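Local structure of putative oxidoreductase yhhX (Escherichia coli K-12, 3F4L) at residues Tyr195-Leu200 and Asn205-Phe210; Asp169-Gly174 and Thr225-Lys230. The protein is probably an NADP-dependent oxidoreductase of the Gfo/Idh/MocA family, perhaps acting as a scyllo-inositol dehydrogenase. All blocks are in the same frame, centred on the assembly; numbering follows the deposited sequence.

Interaction 1 of 2, residues Tyr195-Leu200 and Asn205-Phe210; sequences YDIRSL and NPDDTF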
# COMPACT_ATOMS: atom_id res chain seq x y z
N TYR A 195 -7.73 8.09 5.22
CA TYR A 195 -7.75 7.17 6.36
C TYR A 195 -8.47 5.84 6.11
O TYR A 195 -9.50 5.79 5.44
CB TYR A 195 -8.43 7.82 7.58
CG TYR A 195 -7.93 9.18 8.03
CD1 TYR A 195 -8.53 10.35 7.57
CD2 TYR A 195 -6.91 9.28 8.97
CE1 TYR A 195 -8.13 11.59 8.05
CE2 TYR A 195 -6.49 10.52 9.45
CZ TYR A 195 -7.11 11.67 8.99
OH TYR A 195 -6.70 12.90 9.46
N ASP A 196 -7.91 4.79 6.70
CA ASP A 196 -8.46 3.44 6.69
C ASP A 196 -8.13 2.93 8.09
O ASP A 196 -6.98 2.59 8.37
CB ASP A 196 -7.78 2.54 5.65
CG ASP A 196 -8.02 1.05 5.91
OD1 ASP A 196 -9.15 0.69 6.31
OD2 ASP A 196 -7.08 0.24 5.71
N ILE A 197 -9.12 2.90 8.97
CA ILE A 197 -8.93 2.48 10.35
C ILE A 197 -9.93 1.37 10.69
O ILE A 197 -11.14 1.60 10.72
CB ILE A 197 -9.13 3.67 11.31
CG1 ILE A 197 -8.23 4.84 10.89
CG2 ILE A 197 -8.82 3.24 12.75
CD1 ILE A 197 -8.50 6.14 11.65
N ARG A 198 -9.41 0.17 10.98
CA ARG A 198 -10.28 -0.96 11.28
C ARG A 198 -9.89 -1.76 12.53
O ARG A 198 -8.74 -1.76 12.97
CB ARG A 198 -10.33 -1.90 10.08
CG ARG A 198 -10.15 -1.19 8.75
CD ARG A 198 -10.78 -1.93 7.58
NE ARG A 198 -10.17 -3.22 7.24
CZ ARG A 198 -8.92 -3.39 6.82
NH1 ARG A 198 -8.10 -2.35 6.70
NH2 ARG A 198 -8.49 -4.60 6.49
N SER A 199 -10.89 -2.45 13.09
CA SER A 199 -10.72 -3.30 14.26
C SER A 199 -11.03 -4.71 13.75
O SER A 199 -12.19 -5.07 13.57
CB SER A 199 -11.72 -2.90 15.35
OG SER A 199 -11.57 -3.73 16.49
N LEU A 200 -9.98 -5.49 13.49
CA LEU A 200 -10.12 -6.83 12.93
C LEU A 200 -10.13 -8.03 13.87
O LEU A 200 -10.92 -8.95 13.69
CB LEU A 200 -9.02 -7.05 11.89
CG LEU A 200 -9.00 -6.14 10.66
CD1 LEU A 200 -7.73 -6.42 9.86
CD2 LEU A 200 -10.23 -6.37 9.81
N ASN A 205 -12.98 -4.24 20.57
CA ASN A 205 -11.83 -3.37 20.85
C ASN A 205 -11.62 -2.19 19.90
O ASN A 205 -12.19 -2.13 18.81
CB ASN A 205 -10.54 -4.20 20.85
CG ASN A 205 -10.55 -5.29 21.91
OD1 ASN A 205 -11.52 -5.45 22.63
ND2 ASN A 205 -9.46 -6.04 21.99
N PRO A 206 -10.78 -1.22 20.31
CA PRO A 206 -10.48 -0.06 19.47
C PRO A 206 -9.70 -0.59 18.26
O PRO A 206 -9.29 -1.75 18.25
CB PRO A 206 -9.62 0.81 20.39
CG PRO A 206 -10.15 0.48 21.77
CD PRO A 206 -10.27 -1.02 21.68
N ASP A 207 -9.48 0.25 17.26
CA ASP A 207 -8.76 -0.16 16.05
C ASP A 207 -7.40 -0.80 16.32
O ASP A 207 -6.67 -0.40 17.23
CB ASP A 207 -8.56 1.05 15.14
CG ASP A 207 -7.58 2.06 15.72
OD1 ASP A 207 -7.96 2.80 16.65
OD2 ASP A 207 -6.42 2.10 15.24
N ASP A 208 -7.06 -1.80 15.51
CA ASP A 208 -5.77 -2.49 15.62
C ASP A 208 -5.14 -2.57 14.24
O ASP A 208 -4.13 -3.25 14.04
CB ASP A 208 -5.96 -3.92 16.16
CG ASP A 208 -6.84 -4.78 15.27
OD1 ASP A 208 -7.19 -4.35 14.15
OD2 ASP A 208 -7.19 -5.90 15.70
N THR A 209 -5.74 -1.87 13.30
CA THR A 209 -5.29 -1.87 11.91
C THR A 209 -5.52 -0.49 11.32
O THR A 209 -6.60 0.09 11.49
CB THR A 209 -6.12 -2.87 11.10
OG1 THR A 209 -6.14 -4.13 11.78
CG2 THR A 209 -5.53 -3.05 9.70
N PHE A 210 -4.52 0.05 10.64
CA PHE A 210 -4.69 1.35 10.02
C PHE A 210 -3.71 1.61 8.90
O PHE A 210 -2.65 1.00 8.81
CB PHE A 210 -4.56 2.48 11.06
CG PHE A 210 -3.16 2.72 11.55
CD1 PHE A 210 -2.73 2.18 12.76
CD2 PHE A 210 -2.27 3.50 10.81
CE1 PHE A 210 -1.43 2.41 13.22
CE2 PHE A 210 -0.98 3.73 11.27
CZ PHE A 210 -0.55 3.19 12.47
O HOH W 1 -9.31 -5.79 17.37

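Interaction 2 of 2, residues Asp169-Gly174 and Thr225-Lys230; sequences DGAFYG and TSHLVK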
# COMPACT_ATOMS: atom_id res chain seq x y z
N ASP A 169 -7.28 4.76 22.46
CA ASP A 169 -6.66 3.53 22.94
C ASP A 169 -6.26 2.60 21.79
O ASP A 169 -5.66 1.56 22.01
CB ASP A 169 -7.63 2.79 23.86
CG ASP A 169 -8.18 3.67 24.96
OD1 ASP A 169 -7.38 4.14 25.81
OD2 ASP A 169 -9.40 3.92 24.97
N GLY A 170 -6.60 3.00 20.57
CA GLY A 170 -6.30 2.17 19.42
C GLY A 170 -4.88 2.24 18.91
O GLY A 170 -4.05 2.99 19.43
N ALA A 171 -4.61 1.46 17.86
CA ALA A 171 -3.30 1.39 17.24
C ALA A 171 -2.89 2.67 16.51
O ALA A 171 -1.70 3.00 16.47
CB ALA A 171 -3.25 0.20 16.28
N PHE A 172 -3.86 3.36 15.93
CA PHE A 172 -3.57 4.60 15.21
C PHE A 172 -2.96 5.65 16.13
O PHE A 172 -1.91 6.22 15.82
CB PHE A 172 -4.84 5.14 14.54
CG PHE A 172 -4.58 6.24 13.54
CD1 PHE A 172 -3.45 6.20 12.73
CD2 PHE A 172 -5.48 7.29 13.39
CE1 PHE A 172 -3.22 7.19 11.78
CE2 PHE A 172 -5.25 8.29 12.44
CZ PHE A 172 -4.13 8.24 11.64
N TYR A 173 -3.58 5.88 17.28
CA TYR A 173 -3.02 6.84 18.24
C TYR A 173 -1.76 6.23 18.85
O TYR A 173 -0.75 6.91 19.00
CB TYR A 173 -4.02 7.14 19.36
CG TYR A 173 -4.88 8.37 19.14
CD1 TYR A 173 -5.98 8.34 18.27
CD2 TYR A 173 -4.59 9.56 19.80
CE1 TYR A 173 -6.76 9.49 18.06
CE2 TYR A 173 -5.35 10.71 19.60
CZ TYR A 173 -6.43 10.67 18.74
OH TYR A 173 -7.14 11.83 18.54
N GLY A 174 -1.83 4.95 19.17
CA GLY A 174 -0.72 4.26 19.80
C GLY A 174 0.58 4.16 19.01
O GLY A 174 1.64 4.51 19.52
N THR A 225 -0.12 -0.13 9.80
CA THR A 225 0.19 -1.20 10.74
C THR A 225 -1.00 -2.14 10.84
O THR A 225 -2.14 -1.76 10.62
CB THR A 225 0.49 -0.70 12.18
OG1 THR A 225 -0.72 -0.65 12.95
CG2 THR A 225 1.16 0.65 12.17
N SER A 226 -0.70 -3.39 11.16
CA SER A 226 -1.73 -4.40 11.31
C SER A 226 -1.15 -5.42 12.27
O SER A 226 0.07 -5.58 12.34
CB SER A 226 -2.01 -5.07 9.96
OG SER A 226 -2.86 -6.19 10.12
N HIS A 227 -2.01 -6.09 13.03
CA HIS A 227 -1.55 -7.12 13.95
C HIS A 227 -1.76 -8.48 13.29
O HIS A 227 -1.71 -9.51 13.96
CB HIS A 227 -2.32 -7.07 15.28
CG HIS A 227 -1.97 -5.88 16.13
ND1 HIS A 227 -2.30 -4.59 15.78
CD2 HIS A 227 -1.32 -5.80 17.31
CE1 HIS A 227 -1.86 -3.76 16.71
NE2 HIS A 227 -1.27 -4.47 17.65
N LEU A 228 -2.01 -8.48 11.98
CA LEU A 228 -2.24 -9.73 11.26
C LEU A 228 -1.38 -9.85 10.01
O LEU A 228 -1.89 -9.95 8.90
CB LEU A 228 -3.73 -9.83 10.90
CG LEU A 228 -4.69 -9.91 12.09
CD1 LEU A 228 -6.12 -9.80 11.59
CD2 LEU A 228 -4.46 -11.23 12.84
N VAL A 229 -0.07 -9.85 10.21
CA VAL A 229 0.89 -9.94 9.11
C VAL A 229 1.88 -11.05 9.43
O VAL A 229 2.85 -10.85 10.15
CB VAL A 229 1.63 -8.59 8.91
CG1 VAL A 229 2.73 -8.72 7.85
CG2 VAL A 229 0.63 -7.53 8.50
N LYS A 230 1.62 -12.24 8.90
CA LYS A 230 2.49 -13.39 9.14
C LYS A 230 3.82 -13.24 8.41
O LYS A 230 4.86 -13.59 8.94
CB LYS A 230 1.78 -14.67 8.72
CG LYS A 230 2.48 -15.94 9.19
CD LYS A 230 2.57 -15.99 10.72
CE LYS A 230 3.14 -17.33 11.18
NZ LYS A 230 3.19 -17.47 12.66

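Interaction 1 of 2, residues Tyr195-Leu200 and Asn205-Phe210
R198 faces both D208 and T209 across an antiparallel hairpin, which makes a classic beta bulge. The backbone bonds set this up. R198 N donates to T209 O at 2.9 Å. R198 O then accepts from D208 N at 3.0 Å and, weakly, from T209 N. One step on, I197 and F210 form a non-hydrogen-bonded pair, where F210 CA-H points at D196 O.

Past the strand ends, side chains take over the polar contacts. D208 OD1 takes L200 N at 3.1 Å in a nearly straight bond (177°), on its syn side but tilted out of the carboxylate plane. T209 OG1 donates to D208 OD1 at 2.6 Å from the opposite face of the carboxylate. D208 CG sits between the backbone N and the carbonyl carbon (chi1 61°), which puts the carboxylate within range of L200 N. D208 OD2 accepts from a water shared with S199 OG. S199 OG donates to N205 O at 2.9 Å from above the carbonyl plane.

Charged groups pair on both strands. D208 OD2 forms a salt bridge with R201 NE. R198 NH1 forms one with D196 OD2, which is also bridged by K220 of the second subunit. R198 NE bonds to D218 O of that subunit.

Van der Waals contacts complete the hairpin. On the face of F210, I197 CG2 presses on D207 CB at 3.3 Å. T209 shares the face of R198, whose guanidinium passes obliquely by T209 CG2. L200 CD1 packs across T209, 3.4 Å from T209 OG1, the two side chains crossing at about a right angle.

Replacing D208 by alanine removes the carboxylate, and L200 N and T209 OG1 would probably lose their shared acceptor and R201 its charge partner. With two donors and an arginine around it, D208 is likely to stay ionised. Beyond the bulge, its carboxylate does what a backbone carbonyl would do, accepting from L200 N.

Interaction 2 of 2, residues Asp169-Gly174 and Thr225-Lys230
A171 turns its methyl group toward T225 and H227, and this one carbon makes the whole contact from the helix side. The methyl sits at the edge of the H227 imidazole, close to the ring plane, with A171 CB 4.2 Å from H227 CE1. The face of the ring is therefore not what the helix meets. T225 CB is also directed toward the helix, and T225 OG1 lies 4.3 Å from A171 CB.

The H227 ring reaches A171 because its CG is swung beside the backbone N (chi1 -71°). In this pose ND1 bonds to D208 O, and the ring also meets that of Y155. These outside partners hold the imidazole while its CE1 corner faces the methyl. After T225 the chain leaves strand 219-225. S226 OG accepts from L228 N at 3.1 Å, an ST turn that shapes the loop just beyond H227.

On the other side, G170 occupies the N-cap position of helix 171-187. G174 N bonds back to G170 O at 3.0 Å. A171 thus belongs to the first turn, and the start of the helix faces the end of the strand.

The contact is small, with 73 Å² buried, and is purely van der Waals. T225 OG1 is buried here with no polar partner in the model, and the methyl offers it none. The H227 ring is oriented instead by its ND1 bond to D208 O.

Overall arrangement
Both contacts lie in the C-terminal alpha/beta domain. Following the chain, 169-174 comes first and opens helix 171-187. Strand 192-198 follows, and interaction 1 closes a short loop of four residues between 195-200 and 205-210. The chain then runs through strands 209-216 and 219-225 to 225-230, where interaction 2 closes a much longer loop that contains all of interaction 1. The two do not cross. Their centres are about 7 Å apart, and they are joined by probable hydrogen bonds from A171 N to D207 O and from H227 ND1 to D208 O. Segment 205-210 thus links the helix start, the hairpin and the loop after strand 219-225. Both contacts also touch the second subunit.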